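Local coordinates for predicted phosphatase, HAD family (Clostridium acetobutylicum, PDB 3MC1), which is a predicted phosphatase of the haloacid dehalogenase (HAD) superfamily, probably hydrolysing phosphate esters, with a sodium ion bound among acidic side chains, at residues 104-117 / 128-142. Numbering follows the deposited sequence.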
loop_
_atom_site.group_PDB
_atom_site.type_symbol
_atom_site.label_atom_id
_atom_site.label_comp_id
_atom_site.label_asym_id
_atom_site.label_seq_id
_atom_site.Cartn_x
_atom_site.Cartn_y
_atom_site.Cartn_z
ATOM N N HIS A 104 -2.343 -2.133 -18.117
ATOM C CA HIS A 104 -3.501 -2.531 -17.319
ATOM C C HIS A 104 -3.019 -2.256 -15.896
ATOM O O HIS A 104 -1.974 -2.773 -15.490
ATOM C CB HIS A 104 -3.813 -4.018 -17.482
ATOM C CG HIS A 104 -4.447 -4.363 -18.793
ATOM N ND1 HIS A 104 -3.750 -4.357 -19.983
ATOM C CD2 HIS A 104 -5.720 -4.701 -19.106
ATOM C CE1 HIS A 104 -4.567 -4.673 -20.971
ATOM N NE2 HIS A 104 -5.769 -4.887 -20.465
ATOM N N LEU A 105 -3.764 -1.442 -15.149
ATOM C CA LEU A 105 -3.361 -1.063 -13.794
ATOM C C LEU A 105 -4.127 -1.822 -12.721
ATOM O O LEU A 105 -5.336 -2.004 -12.834
ATOM C CB LEU A 105 -3.540 0.455 -13.603
ATOM C CG LEU A 105 -2.999 1.350 -14.737
ATOM C CD1 LEU A 105 -3.215 2.837 -14.412
ATOM C CD2 LEU A 105 -1.522 1.075 -14.945
ATOM N N VAL A 106 -3.412 -2.249 -11.677
ATOM C CA VAL A 106 -4.016 -3.014 -10.589
ATOM C C VAL A 106 -3.522 -2.526 -9.229
ATOM O O VAL A 106 -2.371 -2.130 -9.087
ATOM C CB VAL A 106 -3.648 -4.534 -10.713
ATOM C CG1 VAL A 106 -4.290 -5.340 -9.580
ATOM C CG2 VAL A 106 -4.114 -5.086 -12.070
ATOM N N VAL A 107 -4.400 -2.527 -8.230
ATOM C CA VAL A 107 -3.967 -2.143 -6.894
ATOM C C VAL A 107 -3.806 -3.454 -6.127
ATOM O O VAL A 107 -4.701 -4.297 -6.120
ATOM C CB VAL A 107 -5.000 -1.260 -6.145
ATOM C CG1 VAL A 107 -4.575 -1.110 -4.675
ATOM C CG2 VAL A 107 -5.091 0.114 -6.794
ATOM N N ALA A 108 -2.648 -3.625 -5.505
ATOM C CA ALA A 108 -2.357 -4.811 -4.712
ATOM C C ALA A 108 -1.895 -4.238 -3.378
ATOM O O ALA A 108 -0.781 -3.724 -3.270
ATOM C CB ALA A 108 -1.246 -5.626 -5.364
ATOM N N THR A 109 -2.751 -4.326 -2.364
ATOM C CA THR A 109 -2.439 -3.741 -1.068
ATOM C C THR A 109 -2.812 -4.594 0.144
ATOM O O THR A 109 -3.703 -5.439 0.069
ATOM C CB THR A 109 -3.155 -2.368 -0.945
ATOM O OG1 THR A 109 -2.891 -1.788 0.334
ATOM C CG2 THR A 109 -4.667 -2.532 -1.117
ATOM N N SER A 110 -2.113 -4.375 1.259
ATOM C CA SER A 110 -2.424 -5.089 2.495
ATOM C C SER A 110 -3.621 -4.384 3.147
ATOM O O SER A 110 -4.220 -4.895 4.096
ATOM C CB SER A 110 -1.232 -5.084 3.469
ATOM O OG SER A 110 -0.207 -5.977 3.063
ATOM N N LYS A 111 -3.965 -3.198 2.655
ATOM C CA LYS A 111 -5.104 -2.496 3.222
ATOM C C LYS A 111 -6.371 -3.278 2.857
ATOM O O LYS A 111 -6.456 -3.856 1.777
ATOM C CB LYS A 111 -5.178 -1.076 2.657
ATOM C CG LYS A 111 -6.273 -0.224 3.280
ATOM C CD LYS A 111 -6.354 1.121 2.605
ATOM C CE LYS A 111 -6.557 2.232 3.624
ATOM N NZ LYS A 111 -5.399 2.307 4.558
ATOM N N PRO A 112 -7.366 -3.324 3.762
ATOM C CA PRO A 112 -8.582 -4.067 3.411
ATOM C C PRO A 112 -9.177 -3.575 2.088
ATOM O O PRO A 112 -9.218 -2.373 1.836
ATOM C CB PRO A 112 -9.503 -3.791 4.593
ATOM C CG PRO A 112 -8.548 -3.693 5.740
ATOM C CD PRO A 112 -7.433 -2.841 5.156
ATOM N N THR A 113 -9.639 -4.509 1.258
ATOM C CA THR A 113 -10.241 -4.185 -0.035
ATOM C C THR A 113 -11.434 -3.237 0.092
ATOM O O THR A 113 -11.612 -2.331 -0.723
ATOM C CB THR A 113 -10.756 -5.455 -0.750
ATOM O OG1 THR A 113 -9.731 -6.453 -0.759
ATOM C CG2 THR A 113 -11.152 -5.139 -2.177
ATOM N N VAL A 114 -12.256 -3.446 1.111
ATOM C CA VAL A 114 -13.437 -2.615 1.295
ATOM C C VAL A 114 -13.079 -1.147 1.484
ATOM O O VAL A 114 -13.728 -0.272 0.910
ATOM C CB VAL A 114 -14.290 -3.122 2.488
ATOM C CG1 VAL A 114 -13.456 -3.168 3.750
ATOM C CG2 VAL A 114 -15.511 -2.226 2.665
ATOM N N PHE A 115 -12.050 -0.879 2.285
ATOM C CA PHE A 115 -11.607 0.493 2.509
ATOM C C PHE A 115 -10.891 1.044 1.273
ATOM O O PHE A 115 -11.105 2.187 0.894
ATOM C CB PHE A 115 -10.638 0.580 3.696
ATOM C CG PHE A 115 -11.230 0.141 5.009
ATOM C CD1 PHE A 115 -12.574 0.381 5.303
ATOM C CD2 PHE A 115 -10.433 -0.475 5.969
ATOM C CE1 PHE A 115 -13.109 0.015 6.539
ATOM C CE2 PHE A 115 -10.961 -0.845 7.209
ATOM C CZ PHE A 115 -12.298 -0.599 7.491
ATOM N N SER A 116 -10.036 0.227 0.664
ATOM C CA SER A 116 -9.283 0.658 -0.516
ATOM C C SER A 116 -10.206 1.098 -1.649
ATOM O O SER A 116 -9.942 2.086 -2.323
ATOM C CB SER A 116 -8.375 -0.474 -0.990
ATOM O OG SER A 116 -7.576 -0.952 0.081
ATOM N N LYS A 117 -11.295 0.362 -1.849
ATOM C CA LYS A 117 -12.260 0.695 -2.884
ATOM C C LYS A 117 -12.967 2.021 -2.571
ATOM O O LYS A 117 -13.078 2.892 -3.439
ATOM C CB LYS A 117 -13.281 -0.439 -3.011
ATOM C CG LYS A 117 -14.183 -0.322 -4.216
ATOM C CD LYS A 117 -15.119 -1.511 -4.305
ATOM C CE LYS A 117 -15.589 -1.711 -5.735
ATOM N NZ LYS A 117 -14.432 -2.021 -6.632
ATOM N N TYR A 128 -9.473 3.867 -13.178
ATOM C CA TYR A 128 -8.183 3.749 -13.857
ATOM C C TYR A 128 -7.674 2.326 -13.660
ATOM O O TYR A 128 -6.778 1.863 -14.374
ATOM C CB TYR A 128 -7.162 4.708 -13.255
ATOM C CG TYR A 128 -7.348 6.164 -13.615
ATOM C CD1 TYR A 128 -7.246 6.596 -14.941
ATOM C CD2 TYR A 128 -7.601 7.117 -12.631
ATOM C CE1 TYR A 128 -7.390 7.941 -15.277
ATOM C CE2 TYR A 128 -7.746 8.471 -12.952
ATOM C CZ TYR A 128 -7.638 8.874 -14.279
ATOM O OH TYR A 128 -7.769 10.200 -14.595
ATOM N N PHE A 129 -8.268 1.623 -12.701
ATOM C CA PHE A 129 -7.821 0.273 -12.365
ATOM C C PHE A 129 -8.678 -0.865 -12.868
ATOM O O PHE A 129 -9.903 -0.776 -12.879
ATOM C CB PHE A 129 -7.680 0.164 -10.838
ATOM C CG PHE A 129 -6.690 1.139 -10.263
ATOM C CD1 PHE A 129 -5.317 0.885 -10.348
ATOM C CD2 PHE A 129 -7.120 2.359 -9.736
ATOM C CE1 PHE A 129 -4.387 1.835 -9.922
ATOM C CE2 PHE A 129 -6.198 3.313 -9.313
ATOM C CZ PHE A 129 -4.829 3.050 -9.407
ATOM N N ASP A 130 -8.006 -1.937 -13.280
ATOM C CA ASP A 130 -8.649 -3.155 -13.752
ATOM C C ASP A 130 -9.173 -3.922 -12.540
ATOM O O ASP A 130 -10.145 -4.668 -12.634
ATOM C CB ASP A 130 -7.638 -4.028 -14.489
ATOM C CG ASP A 130 -7.494 -3.652 -15.948
ATOM O OD1 ASP A 130 -7.718 -2.472 -16.292
ATOM O OD2 ASP A 130 -7.139 -4.538 -16.743
ATOM N N ALA A 131 -8.506 -3.756 -11.404
ATOM C CA ALA A 131 -8.932 -4.424 -10.182
ATOM C C ALA A 131 -8.272 -3.755 -8.985
ATOM O O ALA A 131 -7.209 -3.154 -9.107
ATOM C CB ALA A 131 -8.560 -5.908 -10.230
ATOM N N ILE A 132 -8.927 -3.846 -7.833
ATOM C CA ILE A 132 -8.406 -3.277 -6.595
ATOM C C ILE A 132 -8.438 -4.453 -5.639
ATOM O O ILE A 132 -9.490 -4.827 -5.132
ATOM C CB ILE A 132 -9.304 -2.115 -6.095
ATOM C CG1 ILE A 132 -9.193 -0.941 -7.073
ATOM C CG2 ILE A 132 -8.885 -1.685 -4.692
ATOM C CD1 ILE A 132 -10.222 0.154 -6.863
ATOM N N VAL A 133 -7.276 -5.052 -5.416
ATOM C CA VAL A 133 -7.172 -6.227 -4.573
ATOM C C VAL A 133 -6.511 -5.924 -3.236
ATOM O O VAL A 133 -5.315 -5.641 -3.165
ATOM C CB VAL A 133 -6.373 -7.333 -5.298
ATOM C CG1 VAL A 133 -6.507 -8.654 -4.549
ATOM C CG2 VAL A 133 -6.881 -7.467 -6.747
ATOM N N GLY A 134 -7.306 -5.990 -2.178
ATOM C CA GLY A 134 -6.789 -5.723 -0.851
ATOM C C GLY A 134 -6.930 -6.933 0.040
ATOM O O GLY A 134 -7.215 -8.039 -0.424
ATOM N N SER A 135 -6.710 -6.726 1.331
ATOM C CA SER A 135 -6.820 -7.810 2.289
ATOM C C SER A 135 -8.292 -7.988 2.664
ATOM O O SER A 135 -9.143 -7.154 2.334
ATOM C CB SER A 135 -6.009 -7.486 3.551
ATOM O OG SER A 135 -6.472 -6.295 4.169
ATOM N N SER A 136 -8.594 -9.091 3.329
ATOM C CA SER A 136 -9.952 -9.338 3.786
ATOM C C SER A 136 -9.965 -8.766 5.201
ATOM O O SER A 136 -8.967 -8.864 5.912
ATOM C CB SER A 136 -10.232 -10.840 3.813
ATOM O OG SER A 136 -9.203 -11.518 4.507
ATOM N N LEU A 137 -11.075 -8.161 5.606
ATOM C CA LEU A 137 -11.164 -7.591 6.948
ATOM C C LEU A 137 -10.697 -8.554 8.041
ATOM O O LEU A 137 -10.149 -8.116 9.048
ATOM C CB LEU A 137 -12.595 -7.126 7.233
ATOM C CG LEU A 137 -13.039 -5.832 6.542
ATOM C CD1 LEU A 137 -14.527 -5.601 6.772
ATOM C CD2 LEU A 137 -12.225 -4.653 7.085
ATOM N N ASP A 138 -10.892 -9.859 7.848
ATOM C CA ASP A 138 -10.469 -10.837 8.856
ATOM C C ASP A 138 -8.978 -11.174 8.833
ATOM O O ASP A 138 -8.500 -11.967 9.644
ATOM C CB ASP A 138 -11.278 -12.139 8.747
ATOM C CG ASP A 138 -11.066 -12.862 7.427
ATOM O OD1 ASP A 138 -9.946 -12.809 6.879
ATOM O OD2 ASP A 138 -12.025 -13.506 6.948
ATOM N N GLY A 139 -8.241 -10.583 7.901
ATOM C CA GLY A 139 -6.815 -10.838 7.837
ATOM C C GLY A 139 -6.359 -12.193 7.324
ATOM O O GLY A 139 -5.162 -12.486 7.360
ATOM N N LYS A 140 -7.283 -13.023 6.850
ATOM C CA LYS A 140 -6.898 -14.337 6.330
ATOM C C LYS A 140 -6.007 -14.162 5.099
ATOM O O LYS A 140 -5.094 -14.954 4.848
ATOM C CB LYS A 140 -8.142 -15.160 5.984
ATOM C CG LYS A 140 -8.882 -15.637 7.221
ATOM C CD LYS A 140 -9.910 -16.704 6.907
ATOM C CE LYS A 140 -10.510 -17.254 8.197
ATOM N NZ LYS A 140 -11.544 -18.298 7.944
ATOM N N LEU A 141 -6.289 -13.114 4.336
ATOM C CA LEU A 141 -5.508 -12.773 3.150
ATOM C C LEU A 141 -5.059 -11.342 3.436
ATOM O O LEU A 141 -5.883 -10.429 3.407
ATOM C CB LEU A 141 -6.399 -12.810 1.905
ATOM C CG LEU A 141 -5.774 -12.400 0.569
ATOM C CD1 LEU A 141 -4.719 -13.418 0.171
ATOM C CD2 LEU A 141 -6.860 -12.315 -0.505
ATOM N N SER A 142 -3.778 -11.134 3.734
ATOM C CA SER A 142 -3.325 -9.783 4.042
ATOM C C SER A 142 -1.861 -9.418 3.809
ATOM O O SER A 142 -1.560 -8.236 3.641
ATOM C CB SER A 142 -3.701 -9.427 5.487
ATOM O OG SER A 142 -3.086 -10.305 6.408
HETATM O O HOH W 1 -6.342 -0.487 -15.983
#
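Ile-132 and Val-107 lie paired on neighbouring parallel strands, 104-109 and 131-135, the two strands of a beta-alpha-beta unit at one border of the Rossmann-like HAD sheet. Helix 113-122 makes the crossover and packs through Ser-116 on the Ile-132 side of the face that both residues share. With CG2 anti to the backbone N, Ile-132 sets this methyl between Ser-116 CB of the helix, 3.9 Å away, and Val-107 CB of the strand, 4.2 Å away. Val-107 lays its own CG2 over one face of the Phe-129 ring, 3.7 Å from the ring centroid and 15° off the normal, a CH-pi contact. Leu-105 presses its CB against Phe-129 CD1, and its side chain also touches Leu-95 of helix 91-101. Val-107 N donates to Ala-131 O and Val-107 O accepts from Val-133 N. Beyond Ala-108 the register slips by two residues in a beta bulge, near the sodium site. There Thr-109 OG1 accepts from Lys-111 N in an ST turn, and Lys-111 NZ forms a salt bridge with Asp-12, one of the sodium ligands. Ser-135 fastens the bulge: its N donates to Lys-111 O, and OG reaches Ser-110 O (2.7 Å) from above the carbonyl plane. Its carbonyl O is gripped twice by Thr-113, by N at 2.9 Å in the carbonyl plane and by OG1 at 3.2 Å from above it.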